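Long-range contacts in flavin-nucleotide-binding protein (Mycobacterium smegmatis, PDB 4YBN), which binds FAD and heme b together in a flavin-binding split beta-barrel and probably works as an oxidoreductase: residues S99-S104 / E167-D172; V91-F96 / E175-G180; T84-V89 / V186-Q191. All coordinates share one frame; numbering follows the deposited sequence. Where two conformers were deposited one is given.

Interaction 1: S99-S104 / E167-D172; sequences SFRYRS and EGWPDD. With FAD (flavin-adenine dinucleotide), chain K.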
# COMPACT_ATOMS: atom_id res chain seq x y z
N SER A 99 -0.54 2.40 -17.47
CA SER A 99 -0.16 1.47 -16.41
C SER A 99 0.29 2.20 -15.16
O SER A 99 -0.02 3.38 -15.02
CB SER A 99 0.93 0.53 -16.90
OG SER A 99 0.92 -0.67 -16.16
N PHE A 100 0.98 1.47 -14.28
CA PHE A 100 1.68 2.02 -13.15
C PHE A 100 3.04 1.43 -13.09
O PHE A 100 3.22 0.28 -13.44
CB PHE A 100 0.99 1.69 -11.87
CG PHE A 100 -0.35 2.35 -11.67
CD1 PHE A 100 -0.44 3.65 -11.44
CD2 PHE A 100 -1.49 1.63 -11.68
CE1 PHE A 100 -1.63 4.25 -11.23
CE2 PHE A 100 -2.70 2.22 -11.49
CZ PHE A 100 -2.77 3.53 -11.26
N ARG A 101 4.02 2.21 -12.62
CA ARG A 101 5.26 1.67 -12.22
C ARG A 101 5.07 1.27 -10.75
O ARG A 101 4.49 1.99 -9.95
CB ARG A 101 6.38 2.68 -12.38
CG ARG A 101 6.94 2.75 -13.76
CD ARG A 101 8.11 3.71 -13.76
NE ARG A 101 8.77 3.79 -15.08
CZ ARG A 101 9.74 4.64 -15.39
NH1 ARG A 101 10.18 5.53 -14.49
NH2 ARG A 101 10.27 4.65 -16.64
N TYR A 102 5.60 0.13 -10.40
CA TYR A 102 5.52 -0.36 -9.01
C TYR A 102 6.48 -1.49 -8.74
O TYR A 102 7.08 -2.04 -9.68
CB TYR A 102 4.13 -0.88 -8.79
CG TYR A 102 3.82 -2.09 -9.65
CD1 TYR A 102 4.31 -3.36 -9.31
CD2 TYR A 102 3.03 -1.98 -10.81
CE1 TYR A 102 4.01 -4.49 -10.07
CE2 TYR A 102 2.71 -3.11 -11.57
CZ TYR A 102 3.21 -4.35 -11.19
OH TYR A 102 2.91 -5.47 -11.93
N ARG A 103 6.62 -1.84 -7.45
CA ARG A 103 7.37 -3.02 -7.01
C ARG A 103 6.47 -3.67 -5.97
O ARG A 103 5.91 -2.95 -5.13
CB ARG A 103 8.65 -2.60 -6.33
CG ARG A 103 9.76 -1.97 -7.15
CD ARG A 103 10.77 -1.35 -6.23
NE ARG A 103 10.30 -0.02 -5.86
CZ ARG A 103 10.76 0.74 -4.89
NH1 ARG A 103 11.77 0.31 -4.12
NH2 ARG A 103 10.19 1.95 -4.68
N SER A 104 6.24 -4.96 -6.02
CA SER A 104 5.35 -5.57 -5.10
C SER A 104 5.90 -6.95 -4.68
O SER A 104 6.44 -7.66 -5.52
CB SER A 104 3.95 -5.80 -5.75
OG SER A 104 3.09 -6.26 -4.67
N GLU A 167 9.01 -1.13 -14.01
CA GLU A 167 9.63 0.19 -14.02
C GLU A 167 9.93 0.63 -15.44
O GLU A 167 10.88 1.39 -15.65
CB GLU A 167 10.94 0.20 -13.19
CG GLU A 167 10.80 -0.23 -11.73
CD GLU A 167 9.97 0.73 -10.89
OE1 GLU A 167 9.76 1.89 -11.29
OE2 GLU A 167 9.49 0.32 -9.82
N GLY A 168 9.11 0.21 -16.38
CA GLY A 168 9.37 0.43 -17.81
C GLY A 168 8.71 1.67 -18.32
O GLY A 168 8.33 2.58 -17.52
N TRP A 169 8.58 1.72 -19.65
CA TRP A 169 7.94 2.83 -20.38
C TRP A 169 6.66 2.37 -21.07
O TRP A 169 6.44 1.20 -21.19
CB TRP A 169 8.89 3.34 -21.45
CG TRP A 169 10.06 3.92 -20.90
CD1 TRP A 169 11.28 3.34 -20.79
CD2 TRP A 169 10.16 5.22 -20.31
NE1 TRP A 169 12.15 4.21 -20.17
CE2 TRP A 169 11.49 5.37 -19.87
CE3 TRP A 169 9.26 6.28 -20.13
CZ2 TRP A 169 11.94 6.53 -19.25
CZ3 TRP A 169 9.71 7.42 -19.52
CH2 TRP A 169 11.04 7.54 -19.11
N PRO A 170 5.80 3.31 -21.57
CA PRO A 170 4.63 2.86 -22.30
C PRO A 170 5.02 1.96 -23.53
O PRO A 170 6.05 2.20 -24.19
CB PRO A 170 4.03 4.17 -22.81
CG PRO A 170 4.55 5.23 -21.95
CD PRO A 170 5.89 4.77 -21.48
N ASP A 171 4.22 0.93 -23.78
CA ASP A 171 4.43 0.03 -24.91
C ASP A 171 3.36 0.21 -26.03
O ASP A 171 2.49 -0.65 -26.28
CB ASP A 171 4.44 -1.38 -24.38
CG ASP A 171 4.74 -2.38 -25.45
OD1 ASP A 171 5.36 -2.02 -26.48
OD2 ASP A 171 4.36 -3.54 -25.24
N ASP A 172 3.44 1.34 -26.71
CA ASP A 172 2.35 1.76 -27.58
C ASP A 172 2.22 1.01 -28.92
O ASP A 172 3.20 0.73 -29.59
CB ASP A 172 2.45 3.27 -27.86
CG ASP A 172 1.94 4.10 -26.70
OD1 ASP A 172 0.83 3.81 -26.23
OD2 ASP A 172 2.65 5.02 -26.25
PA FAD K . -1.96 -15.19 -10.50
O1A FAD K . -1.51 -16.14 -11.57
O2A FAD K . -3.42 -15.16 -10.18
O5B FAD K . -0.99 -15.43 -9.18
C5B FAD K . 0.05 -16.42 -9.15
C4B FAD K . 1.22 -15.99 -8.25
O4B FAD K . 1.91 -14.88 -8.85
C3B FAD K . 0.84 -15.39 -6.89
O3B FAD K . 0.41 -16.33 -5.88
C2B FAD K . 2.06 -14.52 -6.53
O2B FAD K . 3.06 -15.26 -5.84
C1B FAD K . 2.62 -14.09 -7.90
N9A FAD K . 2.33 -12.66 -8.10
C8A FAD K . 1.35 -12.24 -8.93
N7A FAD K . 1.26 -10.88 -8.89
C5A FAD K . 2.19 -10.43 -8.02
C6A FAD K . 2.57 -9.07 -7.54
N6A FAD K . 1.90 -8.02 -8.07
N1A FAD K . 3.59 -8.97 -6.64
C2A FAD K . 4.22 -10.08 -6.14
N3A FAD K . 3.90 -11.33 -6.56
C4A FAD K . 2.91 -11.59 -7.49
N1 FAD K . -2.90 -5.96 -12.39
C2 FAD K . -4.00 -5.75 -13.17
O2 FAD K . -4.39 -6.79 -13.74
N3 FAD K . -4.61 -4.54 -13.28
C4 FAD K . -4.18 -3.44 -12.55
O4 FAD K . -4.68 -2.28 -12.52
C4X FAD K . -2.97 -3.58 -11.72
N5 FAD K . -2.48 -2.55 -10.98
C5X FAD K . -1.40 -2.76 -10.18
C6 FAD K . -0.90 -1.73 -9.46
C7 FAD K . 0.23 -1.93 -8.68
C7M FAD K . 0.78 -0.82 -7.86
C8 FAD K . 0.89 -3.25 -8.58
C8M FAD K . 2.08 -3.47 -7.68
C9 FAD K . 0.39 -4.28 -9.32
C9A FAD K . -0.73 -4.08 -10.11
N10 FAD K . -1.26 -5.15 -10.83
C10 FAD K . -2.36 -4.93 -11.67
C1' FAD K . -0.60 -6.48 -10.82
C2' FAD K . -1.34 -7.55 -10.08
O2' FAD K . -0.84 -7.60 -8.75
C3' FAD K . -1.00 -8.88 -10.77
O3' FAD K . 0.45 -8.97 -10.97
C4' FAD K . -1.81 -9.01 -12.09
O4' FAD K . -3.24 -8.92 -11.84
C5' FAD K . -1.49 -10.32 -12.78
O5' FAD K . -1.59 -11.35 -11.81
P FAD K . -1.51 -12.90 -12.22
O1P FAD K . -0.19 -13.01 -12.94
O2P FAD K . -2.77 -13.30 -12.89
O3P FAD K . -1.43 -13.67 -10.83
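Beside the joint FAD and heme site of the split beta-barrel, Arg101 on strand 99-104 locks the loop 167-172 as it leaves the neighbouring strand 161-166. The arginine chain runs out extended from CG to NE and takes the carbonyl of Gly168 side-on. NE gives a bond to Gly168 O of 2.8 Å, at 153° at the hydrogen, and NH2 reaches the same Gly168 O at 3.0 Å on a more bent path, with the oxygen close to the guanidinium plane in both cases. Glu167 O sits over one guanidinium face, where no N-H points at it. Beyond, the NH2 edge is presented to the flat of Trp169: CZ of Arg101 stands 4.7 Å from the centroid of the six-membered ring, 4° off its normal, a cation-pi contact in which the guanidinium meets the indole edge-on. Glu167 bends back over the strand, and its OE1 packs 3.5 Å from CD of Arg101 while OE2 lies 3.5 Å from CG of Arg103. Arg103 itself makes its salt bridge to Asp87. Tyr102 leaves the strand on the cofactor side. With CG between the backbone N and the carbonyl carbon (chi1 65°), its ring lies against the flavin, FAD C8 being 3.2 Å above the ring plane and over its centre, and its OH bonds a heme propionate. Arg101's charge is thus probably eased by a carbonyl and a pi face, and Glu167, whose carboxylate receives no N-H from it, may add a longer-range attraction; the loop is held largely by hydrogen bonding and cation-pi packing on the side of the strand away from the flavin.

Interaction 2: V91-F96 / E175-G180; sequences VARSSF and EDIAAG. With HEM (protoporphyrin IX containing Fe), chain G.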
# COMPACT_ATOMS: atom_id res chain seq x y z
N VAL A 91 1.81 6.79 -18.55
CA VAL A 91 0.94 7.51 -19.47
C VAL A 91 1.26 7.09 -20.90
O VAL A 91 2.24 7.52 -21.51
CB VAL A 91 1.08 9.02 -19.26
CG1 VAL A 91 0.06 9.77 -20.10
CG2 VAL A 91 0.86 9.37 -17.79
N ALA A 92 0.42 6.23 -21.45
CA ALA A 92 0.58 5.79 -22.83
C ALA A 92 -0.32 6.60 -23.75
O ALA A 92 -1.14 7.42 -23.32
CB ALA A 92 0.33 4.29 -22.95
N ARG A 93 -0.08 6.44 -25.05
CA ARG A 93 -0.89 7.08 -26.10
C ARG A 93 -2.27 6.45 -26.26
O ARG A 93 -3.11 7.02 -26.95
CB ARG A 93 -0.18 7.00 -27.43
CG ARG A 93 1.02 7.91 -27.52
CD ARG A 93 1.75 7.54 -28.79
NE ARG A 93 2.96 8.31 -28.94
CZ ARG A 93 4.17 7.88 -28.60
NH1 ARG A 93 4.35 6.67 -28.03
NH2 ARG A 93 5.20 8.70 -28.81
N SER A 94 -2.49 5.29 -25.65
CA SER A 94 -3.82 4.68 -25.46
C SER A 94 -4.13 4.40 -23.99
O SER A 94 -3.21 4.18 -23.19
CB SER A 94 -3.87 3.35 -26.15
OG SER A 94 -2.89 2.52 -25.61
N SER A 95 -5.39 4.26 -23.63
CA SER A 95 -5.70 3.82 -22.22
C SER A 95 -5.33 2.37 -22.01
O SER A 95 -4.90 1.95 -20.91
CB SER A 95 -7.14 4.04 -21.90
OG SER A 95 -7.91 3.44 -22.89
N PHE A 96 -5.43 1.58 -23.07
CA PHE A 96 -5.13 0.19 -22.96
C PHE A 96 -3.69 -0.08 -22.52
O PHE A 96 -3.45 -1.05 -21.81
CB PHE A 96 -5.51 -0.54 -24.24
CG PHE A 96 -5.11 -1.98 -24.27
CD1 PHE A 96 -5.90 -2.93 -23.68
CD2 PHE A 96 -3.93 -2.36 -24.90
CE1 PHE A 96 -5.54 -4.26 -23.71
CE2 PHE A 96 -3.58 -3.70 -24.98
CZ PHE A 96 -4.39 -4.65 -24.36
N GLU A 175 0.33 2.18 -34.65
CA GLU A 175 -0.74 3.15 -35.03
C GLU A 175 -0.79 4.47 -34.18
O GLU A 175 -0.97 5.57 -34.70
CB GLU A 175 -2.12 2.46 -34.96
CG GLU A 175 -2.37 1.37 -36.02
CD GLU A 175 -2.28 -0.09 -35.52
OE1 GLU A 175 -1.66 -0.35 -34.43
OE2 GLU A 175 -2.83 -0.97 -36.27
N ASP A 176 -0.62 4.33 -32.87
CA ASP A 176 -0.69 5.47 -31.93
C ASP A 176 0.55 6.31 -31.93
O ASP A 176 0.49 7.56 -31.78
CB ASP A 176 -0.93 4.91 -30.51
CG ASP A 176 -2.26 4.30 -30.41
OD1 ASP A 176 -3.20 4.93 -30.97
OD2 ASP A 176 -2.36 3.20 -29.78
N ILE A 177 1.68 5.63 -32.07
CA ILE A 177 2.96 6.29 -32.28
C ILE A 177 2.83 7.21 -33.50
O ILE A 177 2.98 8.44 -33.40
CB ILE A 177 4.11 5.26 -32.46
CG1 ILE A 177 4.16 4.31 -31.24
CG2 ILE A 177 5.46 5.95 -32.57
CD1 ILE A 177 5.28 3.30 -31.29
N ALA A 178 2.46 6.60 -34.62
CA ALA A 178 2.31 7.33 -35.87
C ALA A 178 1.43 8.56 -35.66
O ALA A 178 1.74 9.61 -36.18
CB ALA A 178 1.74 6.43 -36.96
N ALA A 179 0.39 8.45 -34.85
CA ALA A 179 -0.48 9.61 -34.65
C ALA A 179 0.18 10.72 -33.84
O ALA A 179 -0.41 11.80 -33.68
CB ALA A 179 -1.80 9.18 -34.01
N GLY A 180 1.40 10.46 -33.34
CA GLY A 180 2.10 11.45 -32.52
C GLY A 180 1.55 11.39 -31.11
O GLY A 180 1.20 10.32 -30.64
CHA HEM G . -3.08 -4.56 -17.11
CHB HEM G . -3.05 -0.07 -15.38
CHC HEM G . -6.29 1.27 -18.71
CHD HEM G . -6.60 -3.30 -20.25
C1A HEM G . -2.78 -3.46 -16.36
C2A HEM G . -1.84 -3.41 -15.31
C3A HEM G . -1.87 -2.13 -14.80
C4A HEM G . -2.79 -1.40 -15.58
CMA HEM G . -1.10 -1.52 -13.64
CAA HEM G . -1.03 -4.59 -14.78
CBA HEM G . 0.23 -4.92 -15.60
CGA HEM G . 1.13 -5.88 -14.84
O1A HEM G . 2.27 -5.48 -14.50
O2A HEM G . 0.74 -7.04 -14.53
C1B HEM G . -3.91 0.72 -16.16
C2B HEM G . -4.04 2.13 -16.01
C3B HEM G . -4.94 2.54 -16.92
C4B HEM G . -5.38 1.32 -17.68
CMB HEM G . -3.31 3.07 -15.05
CAB HEM G . -5.22 3.97 -17.04
CBB HEM G . -5.84 4.49 -18.05
C1C HEM G . -6.70 0.13 -19.43
C2C HEM G . -7.79 0.07 -20.34
C3C HEM G . -7.89 -1.25 -20.80
C4C HEM G . -6.84 -1.97 -20.14
CMC HEM G . -8.63 1.23 -20.74
CAC HEM G . -8.78 -1.80 -21.84
CBC HEM G . -9.40 -1.03 -22.76
C1D HEM G . -5.65 -3.96 -19.49
C2D HEM G . -5.34 -5.35 -19.77
C3D HEM G . -4.36 -5.70 -18.91
C4D HEM G . -4.07 -4.51 -18.11
CMD HEM G . -5.99 -6.23 -20.79
CAD HEM G . -3.68 -7.05 -18.77
CBD HEM G . -2.19 -7.01 -19.13
CGD HEM G . -1.70 -8.41 -19.49
O1D HEM G . -1.39 -8.69 -20.68
O2D HEM G . -1.61 -9.30 -18.61
NA HEM G . -3.37 -2.23 -16.50
NB HEM G . -4.70 0.29 -17.16
NC HEM G . -6.21 -1.13 -19.27
ND HEM G . -4.86 -3.49 -18.51
FE HEM G . -4.83 -1.72 -17.81
O HOH W 1 -0.99 2.44 -27.68
O HOH W 2 -2.93 -1.34 -19.11
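Arg93 lays its extended chain across the short helix 174-178 at Asp176 and Ile177, with CB against CB of Asp176 at 3.8 Å and CD 3.2 Å from Asp176 O. At the end of that chain the guanidinium is turned sharply (chi4 97°), which puts one face over the helix backbone, Ile177 CA lying 3.8 Å above the plane toward its rim. The edge is then directed at Gly180, which has left the helix with positive phi, and NE gives Gly180 O a weak bond of 3.2 Å at 133°. NH1 carries the stronger links, salt bridges to Asp172 and to Asp200 of the second subunit.

Asp176 faces the root of the arginine from the helix side, but its carboxylate is tied differently. A water accepts a bond from Ser94 OG at 2.8 Å and donates one to Asp176 OD2 at 2.6 Å, so serine and carboxylate meet through it; OD2 also holds Arg139 of the second subunit. Farther along the loop, Phe96 packs its ring against the heme, and its carbonyl O accepts a bond of 2.8 Å from the water on the heme iron. Buried charges at this dimer interface are therefore shared among several partners: two carboxylates probably balance Arg93, an arginine from across the interface probably offsets Asp176, while Gly180 O adds a weak bond at NE and the backbone at Ile177 packs against one guanidinium face.

Interaction 3: T84-V89 / V186-Q191; sequences TALDGV and VPLTTQ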
# COMPACT_ATOMS: atom_id res chain seq x y z
N THR A 84 3.92 -3.27 -1.11
CA THR A 84 3.84 -2.59 -2.42
C THR A 84 4.37 -1.15 -2.35
O THR A 84 4.07 -0.38 -1.42
CB THR A 84 2.35 -2.63 -2.90
OG1 THR A 84 1.98 -3.99 -3.16
CG2 THR A 84 2.17 -1.88 -4.19
N ALA A 85 5.20 -0.84 -3.31
CA ALA A 85 5.66 0.50 -3.61
C ALA A 85 5.13 0.96 -4.93
O ALA A 85 5.39 0.36 -5.94
CB ALA A 85 7.16 0.50 -3.66
N LEU A 86 4.37 2.03 -4.91
CA LEU A 86 3.84 2.68 -6.13
C LEU A 86 4.79 3.76 -6.54
O LEU A 86 4.94 4.72 -5.80
CB LEU A 86 2.50 3.32 -5.80
CG LEU A 86 1.70 4.08 -6.89
CD1 LEU A 86 1.54 3.21 -8.09
CD2 LEU A 86 0.35 4.48 -6.35
N ASP A 87 5.43 3.59 -7.69
CA ASP A 87 6.51 4.40 -8.19
C ASP A 87 6.17 5.36 -9.28
O ASP A 87 6.96 6.20 -9.60
CB ASP A 87 7.63 3.49 -8.72
CG ASP A 87 8.26 2.67 -7.61
OD1 ASP A 87 8.18 3.14 -6.46
OD2 ASP A 87 8.82 1.61 -7.87
N GLY A 88 5.01 5.25 -9.88
CA GLY A 88 4.61 6.20 -10.90
C GLY A 88 3.51 5.71 -11.79
O GLY A 88 3.04 4.56 -11.68
N VAL A 89 3.06 6.62 -12.64
CA VAL A 89 1.98 6.41 -13.57
C VAL A 89 2.57 6.42 -14.98
O VAL A 89 3.25 7.40 -15.39
CB VAL A 89 0.90 7.47 -13.47
CG1 VAL A 89 -0.31 7.12 -14.34
CG2 VAL A 89 0.45 7.69 -12.03
N VAL A 186 4.72 9.84 -15.09
CA VAL A 186 4.71 10.78 -13.99
C VAL A 186 5.12 9.99 -12.74
O VAL A 186 4.35 9.13 -12.28
CB VAL A 186 3.36 11.36 -13.77
CG1 VAL A 186 3.46 12.50 -12.77
CG2 VAL A 186 2.79 11.85 -15.10
N PRO A 187 6.35 10.23 -12.23
CA PRO A 187 6.81 9.51 -11.05
C PRO A 187 6.04 9.85 -9.81
O PRO A 187 5.44 10.94 -9.71
CB PRO A 187 8.23 10.05 -10.86
CG PRO A 187 8.61 10.57 -12.20
CD PRO A 187 7.36 11.21 -12.67
N LEU A 188 6.09 8.91 -8.88
CA LEU A 188 5.52 9.06 -7.53
C LEU A 188 6.60 8.73 -6.52
O LEU A 188 7.33 7.75 -6.66
CB LEU A 188 4.32 8.15 -7.34
CG LEU A 188 3.06 8.62 -8.08
CD1 LEU A 188 2.06 7.52 -8.37
CD2 LEU A 188 2.37 9.77 -7.36
N THR A 189 6.74 9.61 -5.53
CA THR A 189 7.66 9.37 -4.43
C THR A 189 6.96 9.70 -3.12
O THR A 189 6.05 10.51 -3.07
CB THR A 189 8.91 10.24 -4.52
OG1 THR A 189 8.55 11.61 -4.49
CG2 THR A 189 9.65 10.00 -5.83
N THR A 190 7.42 9.04 -2.07
CA THR A 190 6.89 9.24 -0.76
C THR A 190 8.02 9.78 0.04
O THR A 190 9.11 9.24 0.03
CB THR A 190 6.29 7.93 -0.23
OG1 THR A 190 5.11 7.66 -1.00
CG2 THR A 190 5.87 8.08 1.23
N GLN A 191 7.76 10.93 0.68
CA GLN A 191 8.77 11.67 1.37
C GLN A 191 8.37 12.09 2.78
O GLN A 191 7.21 12.40 3.01
CB GLN A 191 9.11 12.92 0.57
CG GLN A 191 10.51 12.81 -0.03
CD GLN A 191 10.64 13.73 -1.20
OE1 GLN A 191 10.15 13.42 -2.30
NE2 GLN A 191 11.27 14.90 -0.98
O HOH W 3 5.64 7.01 -3.60
O HOH W 4 9.02 5.98 -5.48
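Strands 84-89 and 186-191 run antiparallel at 152°, their axes approaching to 4.0 Å, as edge-to-edge neighbours in the sheet of the split beta-barrel. They pair fully at one end. Val89 N bonds Val186 O at 2.8 Å and Val186 N returns a bond to Val89 O at 2.9 Å, a hydrogen-bonded pair, followed by the non-hydrogen-bonded pair of Gly88 and Pro187. Beyond it Leu188 N reaches Asp87 O at 2.9 Å, and then the strands splay apart.

A classic beta bulge shapes the first strand: Asp87 and Gly88 both sit opposite Arg101 on its other neighbour, strand 99-108. Gly88 takes a phi of 161° and lets the backbone of Pro187 come close. The extra residue also brings Leu86 and Val89 to the same side, and Leu188 fills the angle between them. Its CG is anti to the carbonyl carbon (chi1 -74°), which carries CD1 over the bulge, 3.8 Å from Gly88 CA; that methyl touches CG of Leu86 at 3.8 Å and CG2 of Val89 at 4.0 Å. Leu86 and Val89 rest in turn on Phe100, so this apolar patch adjoins the flavin and heme site.

Asp87 projects from the other side and finds its partner in Arg103. Outward along the second strand, residues Leu188 to Gln191 pair antiparallel with a strand of the second subunit, carrying the sheet across the dimer, and Thr190 OG1 bonds Thr190 OG1 of that subunit. Where the strands have parted, a water bridges the gap: it donates a bond to Leu86 O and lies in hydrogen-bonding contact with Thr190 OG1, at 2.7 Å.

Overall arrangement
All three contacts meet the second subunit. Interactions 1 and 3 share one sheet, since strands 78-91 and 99-108 are neighbours in it, and Arg101 N probably bonds Gly88 O at the bulge. Interaction 3 is partly buried, made of backbone ladder and aliphatic packing. Interaction 1 is a surface contact, where arginine, carbonyl and indole fasten a loop onto a strand. Interaction 2, farthest from the centre of the chain, is nevertheless buried, and relies on charges and a bridging water. Interactions 1 and 2 join through the salt bridge of Asp172 with Arg93, while Val91 and Val186 connect interactions 2 and 3 by apolar packing.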